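Local coordinates for 3-carboxy-cis,cis-muconate cycloisomerase (Acinetobacter calcoaceticus, PDB 1Q5N), which belongs to the fumarase/aspartase superfamily of largely helical enzymes and assembles as a tetramer of identical chains, at residues E239-L244 / S307-S312; G232-I237 / G322-E327. All blocks are in the same frame, centred on the assembly; numbering follows the deposited sequence.

In the fold
Both contacts are buried and neither belongs to the surface, but contact 2 lies farther from the centre of the chain, its own centre about 21 Å away against about 13 Å for contact 1. They share helix 235-261, which meets helix 290-311 in contact 1 and, at its beginning, the start of the next helix, 323-351, in contact 2. Chemistry follows place. Along the helices, aliphatic carbons and one tyrosine hydroxyl do the touching; where two of them begin, an ion pair takes over. With centres about 9 Å apart, the contacts are joined by a probable hydrogen bond of 2.7 Å between Ser312 OG and Ala323 O.

Contact 1: residues E239-L244 / S307-S312; sequences EIASVL and SSIYQS
Ile309 packs against Ala241 where helix 290-311 passes helix 235-261 in the long helical bundle of the fumarase/aspartase fold, whose tetramers are built around the combined bundles of four chains. The isoleucine can be followed outward from its backbone. Its CB points toward helix 235-261 and splits there into two branches. The CG2 methyl makes the closer approach, 3.8 Å from Ala241 CB, while CG1 passes the same methyl at 4.2 Å. From CG1 the chain runs on to CD1, which lies 3.8 Å from Ile237 CG2, one helical turn before Ala241. A chi1 of -135°, off the staggered values, turns both CG1 and CG2 to the alanine methyl. Ile309 also touches Val238 of that helix and Ser330 of helix 323-351.

Tyr310 reaches across beside it, and only the tip of its side chain meets segment 239-244: OH stands 3.7 Å from Ser242 CB, a van der Waals contact. The polar partner of this hydroxyl is the carbonyl oxygen of Ser242 in the second subunit, and the bond is repeated reciprocally, so the tyrosine joins the helix pair to the subunit interface. The Ser242 hydroxyl turns back on its own helix instead. With chi1 at 71°, OG sits between the backbone N and the carbonyl carbon and donates to Glu239 O at 2.6 Å. That oxygen also accepts from Val243 N, which arrives from the same face of the carbonyl plane as OG, itself tilted 26° from that plane.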
loop_
_atom_site.group_PDB
_atom_site.type_symbol
_atom_site.label_atom_id
_atom_site.label_comp_id
_atom_site.label_asym_id
_atom_site.label_seq_id
_atom_site.Cartn_x
_atom_site.Cartn_y
_atom_site.Cartn_z
ATOM N N GLU A 239 13.091 3.673 9.177
ATOM C CA GLU A 239 14.047 2.593 9.317
ATOM C C GLU A 239 13.624 1.608 10.393
ATOM O O GLU A 239 13.709 0.380 10.188
ATOM C CB GLU A 239 15.445 3.152 9.571
ATOM C CG GLU A 239 16.524 2.080 9.715
ATOM C CD GLU A 239 17.943 2.624 9.655
ATOM O OE1 GLU A 239 18.213 3.753 10.098
ATOM O OE2 GLU A 239 18.805 1.909 9.163
ATOM N N ILE A 240 13.141 2.139 11.519
ATOM C CA ILE A 240 12.669 1.275 12.598
ATOM C C ILE A 240 11.453 0.454 12.081
ATOM O O ILE A 240 11.396 -0.764 12.287
ATOM C CB ILE A 240 12.257 2.112 13.828
ATOM C CG1 ILE A 240 13.505 2.702 14.496
ATOM C CG2 ILE A 240 11.539 1.231 14.894
ATOM C CD1 ILE A 240 13.125 3.804 15.531
ATOM N N ALA A 241 10.501 1.111 11.407
ATOM C CA ALA A 241 9.316 0.403 10.866
ATOM C C ALA A 241 9.752 -0.668 9.856
ATOM O O ALA A 241 9.217 -1.763 9.865
ATOM C CB ALA A 241 8.291 1.395 10.168
ATOM N N SER A 242 10.728 -0.352 9.008
ATOM C CA SER A 242 11.159 -1.315 7.991
ATOM C C SER A 242 11.690 -2.643 8.572
ATOM O O SER A 242 11.489 -3.707 8.001
ATOM C CB SER A 242 12.223 -0.696 7.043
ATOM O OG SER A 242 13.455 -0.515 7.708
ATOM N N VAL A 243 12.357 -2.572 9.712
ATOM C CA VAL A 243 12.898 -3.764 10.350
ATOM C C VAL A 243 11.749 -4.573 11.010
ATOM O O VAL A 243 11.718 -5.797 10.930
ATOM C CB VAL A 243 13.999 -3.317 11.346
ATOM C CG1 VAL A 243 14.422 -4.480 12.273
ATOM C CG2 VAL A 243 15.217 -2.849 10.539
ATOM N N LEU A 244 10.787 -3.877 11.622
ATOM C CA LEU A 244 9.645 -4.538 12.227
ATOM C C LEU A 244 8.875 -5.212 11.082
ATOM O O LEU A 244 8.389 -6.318 11.238
ATOM C CB LEU A 244 8.752 -3.529 12.964
ATOM C CG LEU A 244 9.515 -2.868 14.136
ATOM C CD1 LEU A 244 8.606 -1.747 14.709
ATOM C CD2 LEU A 244 9.958 -3.921 15.222
ATOM N N SER A 307 3.347 1.200 3.502
ATOM C CA SER A 307 3.076 2.157 2.437
ATOM C C SER A 307 2.898 3.543 3.090
ATOM O O SER A 307 3.484 4.537 2.672
ATOM C CB SER A 307 1.821 1.747 1.665
ATOM O OG SER A 307 1.087 2.874 1.219
ATOM N N SER A 308 2.128 3.581 4.162
ATOM C CA SER A 308 1.889 4.808 4.870
ATOM C C SER A 308 3.137 5.522 5.495
ATOM O O SER A 308 3.324 6.752 5.337
ATOM C CB SER A 308 0.867 4.544 5.970
ATOM O OG SER A 308 0.637 5.726 6.676
ATOM N N ILE A 309 3.974 4.743 6.182
ATOM C CA ILE A 309 5.125 5.253 6.861
ATOM C C ILE A 309 6.103 5.788 5.792
ATOM O O ILE A 309 6.705 6.855 5.998
ATOM C CB ILE A 309 5.656 4.131 7.836
ATOM C CG1 ILE A 309 5.983 4.740 9.194
ATOM C CG2 ILE A 309 6.812 3.451 7.309
ATOM C CD1 ILE A 309 6.841 5.892 9.059
ATOM N N TYR A 310 6.233 5.097 4.647
ATOM C CA TYR A 310 7.069 5.592 3.556
ATOM C C TYR A 310 6.504 6.878 2.909
ATOM O O TYR A 310 7.288 7.765 2.580
ATOM C CB TYR A 310 7.262 4.524 2.486
ATOM C CG TYR A 310 8.443 3.608 2.792
ATOM C CD1 TYR A 310 9.762 3.989 2.477
ATOM C CD2 TYR A 310 8.242 2.378 3.462
ATOM C CE1 TYR A 310 10.841 3.181 2.822
ATOM C CE2 TYR A 310 9.323 1.568 3.815
ATOM C CZ TYR A 310 10.602 1.964 3.494
ATOM O OH TYR A 310 11.626 1.138 3.840
ATOM N N GLN A 311 5.180 6.988 2.702
ATOM C CA GLN A 311 4.637 8.245 2.163
ATOM C C GLN A 311 4.954 9.383 3.181
ATOM O O GLN A 311 5.180 10.506 2.789
ATOM C CB GLN A 311 3.112 8.267 2.044
ATOM C CG GLN A 311 2.414 7.448 1.025
ATOM C CD GLN A 311 0.878 7.565 1.272
ATOM O OE1 GLN A 311 0.334 8.677 1.163
ATOM N NE2 GLN A 311 0.203 6.439 1.637
ATOM N N SER A 312 4.945 9.094 4.483
ATOM C CA SER A 312 5.229 10.110 5.468
ATOM C C SER A 312 6.609 10.784 5.396
ATOM O O SER A 312 6.859 11.752 6.114
ATOM C CB SER A 312 5.002 9.572 6.884
ATOM O OG SER A 312 3.631 9.683 7.219
#

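Contact 2: residues G232-I237 / G322-E327; sequences GERDRI and GAWHAE
Arg234 and Glu327 form a salt bridge in which the arginine grips the carboxylate side-on: NE donates to Glu327 OE2 at 2.8 Å, and NH2 to Glu327 OE1 at the same 2.8 Å. The second bond is nearly straight, with an N-H...O angle of 175°. Each oxygen uses its syn lone pair. The two flat groups are nearly coplanar, 19° apart, as suits a two-point grip, and the paired bonds limit rotation of either group. Bends at chi2 and chi3 fold the arginine round to present this edge, whereas the glutamate reaches out extended beyond CG. Arg234 NH1 has a second anionic partner, Asp115 of helix 110-146.

In the helical bundle of the fumarase/aspartase fold, the pair ties together two helix beginnings: Arg234 is the N-cap residue of helix 235-261, and Glu327 lies in the first turns of helix 323-351.

Non-bonded contacts add to the surroundings of the carboxylate. Ile237 crosses Glu327 at about a right angle and brings CG1 to 4.0 Å from OE1. Trp324 has OE1 at its ring edge, in the ring plane, while its CD1 lies 3.8 Å from Arg234 NH2, which approaches the indole obliquely.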
loop_
_atom_site.group_PDB
_atom_site.type_symbol
_atom_site.label_atom_id
_atom_site.label_comp_id
_atom_site.label_asym_id
_atom_site.label_seq_id
_atom_site.Cartn_x
_atom_site.Cartn_y
_atom_site.Cartn_z
ATOM N N GLY A 232 12.138 17.485 9.979
ATOM C CA GLY A 232 11.650 17.181 8.646
ATOM C C GLY A 232 12.256 15.989 7.944
ATOM O O GLY A 232 11.687 15.569 6.952
ATOM N N GLU A 233 13.376 15.438 8.445
ATOM C CA GLU A 233 14.051 14.300 7.799
ATOM C C GLU A 233 13.663 13.067 8.638
ATOM O O GLU A 233 14.092 12.905 9.794
ATOM C CB GLU A 233 15.573 14.556 7.774
ATOM C CG GLU A 233 16.013 15.741 6.838
ATOM C CD GLU A 233 15.424 17.108 7.280
ATOM O OE1 GLU A 233 15.593 17.485 8.466
ATOM O OE2 GLU A 233 14.777 17.799 6.447
ATOM N N ARG A 234 12.882 12.171 8.058
ATOM C CA ARG A 234 12.352 11.090 8.884
ATOM C C ARG A 234 12.839 9.674 8.667
ATOM O O ARG A 234 12.183 8.718 9.105
ATOM C CB ARG A 234 10.797 11.107 8.778
ATOM C CG ARG A 234 10.172 12.502 8.765
ATOM C CD ARG A 234 10.376 13.229 10.106
ATOM N NE ARG A 234 9.566 12.641 11.191
ATOM C CZ ARG A 234 9.739 12.921 12.488
ATOM N NH1 ARG A 234 10.698 13.770 12.882
ATOM N NH2 ARG A 234 8.952 12.383 13.401
ATOM N N ASP A 235 13.961 9.529 7.981
ATOM C CA ASP A 235 14.517 8.214 7.714
ATOM C C ASP A 235 14.673 7.369 8.991
ATOM O O ASP A 235 14.480 6.172 8.944
ATOM C CB ASP A 235 15.867 8.375 7.013
ATOM C CG ASP A 235 16.808 9.244 7.815
ATOM O OD1 ASP A 235 16.555 10.487 7.934
ATOM O OD2 ASP A 235 17.765 8.665 8.359
ATOM N N ARG A 236 14.971 7.963 10.141
ATOM C CA ARG A 236 15.118 7.136 11.341
ATOM C C ARG A 236 13.820 6.399 11.782
ATOM O O ARG A 236 13.876 5.249 12.282
ATOM C CB ARG A 236 15.655 7.969 12.513
ATOM C CG ARG A 236 17.120 8.305 12.400
ATOM C CD ARG A 236 17.482 9.426 13.411
ATOM N NE ARG A 236 18.875 9.877 13.286
ATOM C CZ ARG A 236 19.269 10.996 12.680
ATOM N NH1 ARG A 236 18.383 11.822 12.125
ATOM N NH2 ARG A 236 20.560 11.285 12.634
ATOM N N ILE A 237 12.674 7.056 11.590
ATOM C CA ILE A 237 11.386 6.488 11.941
ATOM C C ILE A 237 11.061 5.325 10.971
ATOM O O ILE A 237 10.658 4.212 11.396
ATOM C CB ILE A 237 10.256 7.558 11.823
ATOM C CG1 ILE A 237 10.500 8.712 12.824
ATOM C CG2 ILE A 237 8.883 6.927 12.062
ATOM C CD1 ILE A 237 10.606 8.287 14.272
ATOM N N GLY A 322 0.337 17.006 7.669
ATOM C CA GLY A 322 -0.219 15.726 7.241
ATOM C C GLY A 322 0.687 14.500 7.409
ATOM O O GLY A 322 0.349 13.585 8.147
ATOM N N ALA A 323 1.846 14.501 6.754
ATOM C CA ALA A 323 2.781 13.374 6.842
ATOM C C ALA A 323 3.215 13.075 8.266
ATOM O O ALA A 323 3.304 11.924 8.656
ATOM C CB ALA A 323 4.031 13.625 5.995
ATOM N N TRP A 324 3.523 14.106 9.035
ATOM C CA TRP A 324 3.976 13.901 10.414
ATOM C C TRP A 324 2.835 13.389 11.299
ATOM O O TRP A 324 3.021 12.467 12.108
ATOM C CB TRP A 324 4.574 15.223 10.943
ATOM C CG TRP A 324 4.972 15.194 12.404
ATOM C CD1 TRP A 324 5.680 14.212 13.055
ATOM C CD2 TRP A 324 4.731 16.219 13.370
ATOM N NE1 TRP A 324 5.892 14.572 14.356
ATOM C CE2 TRP A 324 5.316 15.800 14.576
ATOM C CE3 TRP A 324 4.070 17.449 13.331
ATOM C CZ2 TRP A 324 5.265 16.569 15.735
ATOM C CZ3 TRP A 324 4.018 18.224 14.488
ATOM C CH2 TRP A 324 4.612 17.779 15.672
ATOM N N HIS A 325 1.655 13.982 11.146
ATOM C CA HIS A 325 0.475 13.534 11.900
ATOM C C HIS A 325 0.194 12.011 11.648
ATOM O O HIS A 325 -0.143 11.274 12.578
ATOM C CB HIS A 325 -0.764 14.366 11.463
ATOM C CG HIS A 325 -0.802 15.747 12.056
ATOM N ND1 HIS A 325 0.190 16.682 11.838
ATOM C CD2 HIS A 325 -1.635 16.301 12.968
ATOM C CE1 HIS A 325 -0.016 17.744 12.598
ATOM N NE2 HIS A 325 -1.119 17.534 13.294
ATOM N N ALA A 326 0.349 11.552 10.402
ATOM C CA ALA A 326 0.048 10.154 10.056
ATOM C C ALA A 326 0.951 9.174 10.796
ATOM O O ALA A 326 0.526 8.085 11.132
ATOM C CB ALA A 326 0.159 9.938 8.551
ATOM N N GLU A 327 2.198 9.570 11.050
ATOM C CA GLU A 327 3.145 8.710 11.793
ATOM C C GLU A 327 2.603 8.368 13.173
ATOM O O GLU A 327 2.847 7.264 13.691
ATOM C CB GLU A 327 4.508 9.396 12.048
ATOM C CG GLU A 327 5.374 9.785 10.848
ATOM C CD GLU A 327 6.570 10.673 11.299
ATOM O OE1 GLU A 327 6.966 10.629 12.496
ATOM O OE2 GLU A 327 7.109 11.409 10.470
#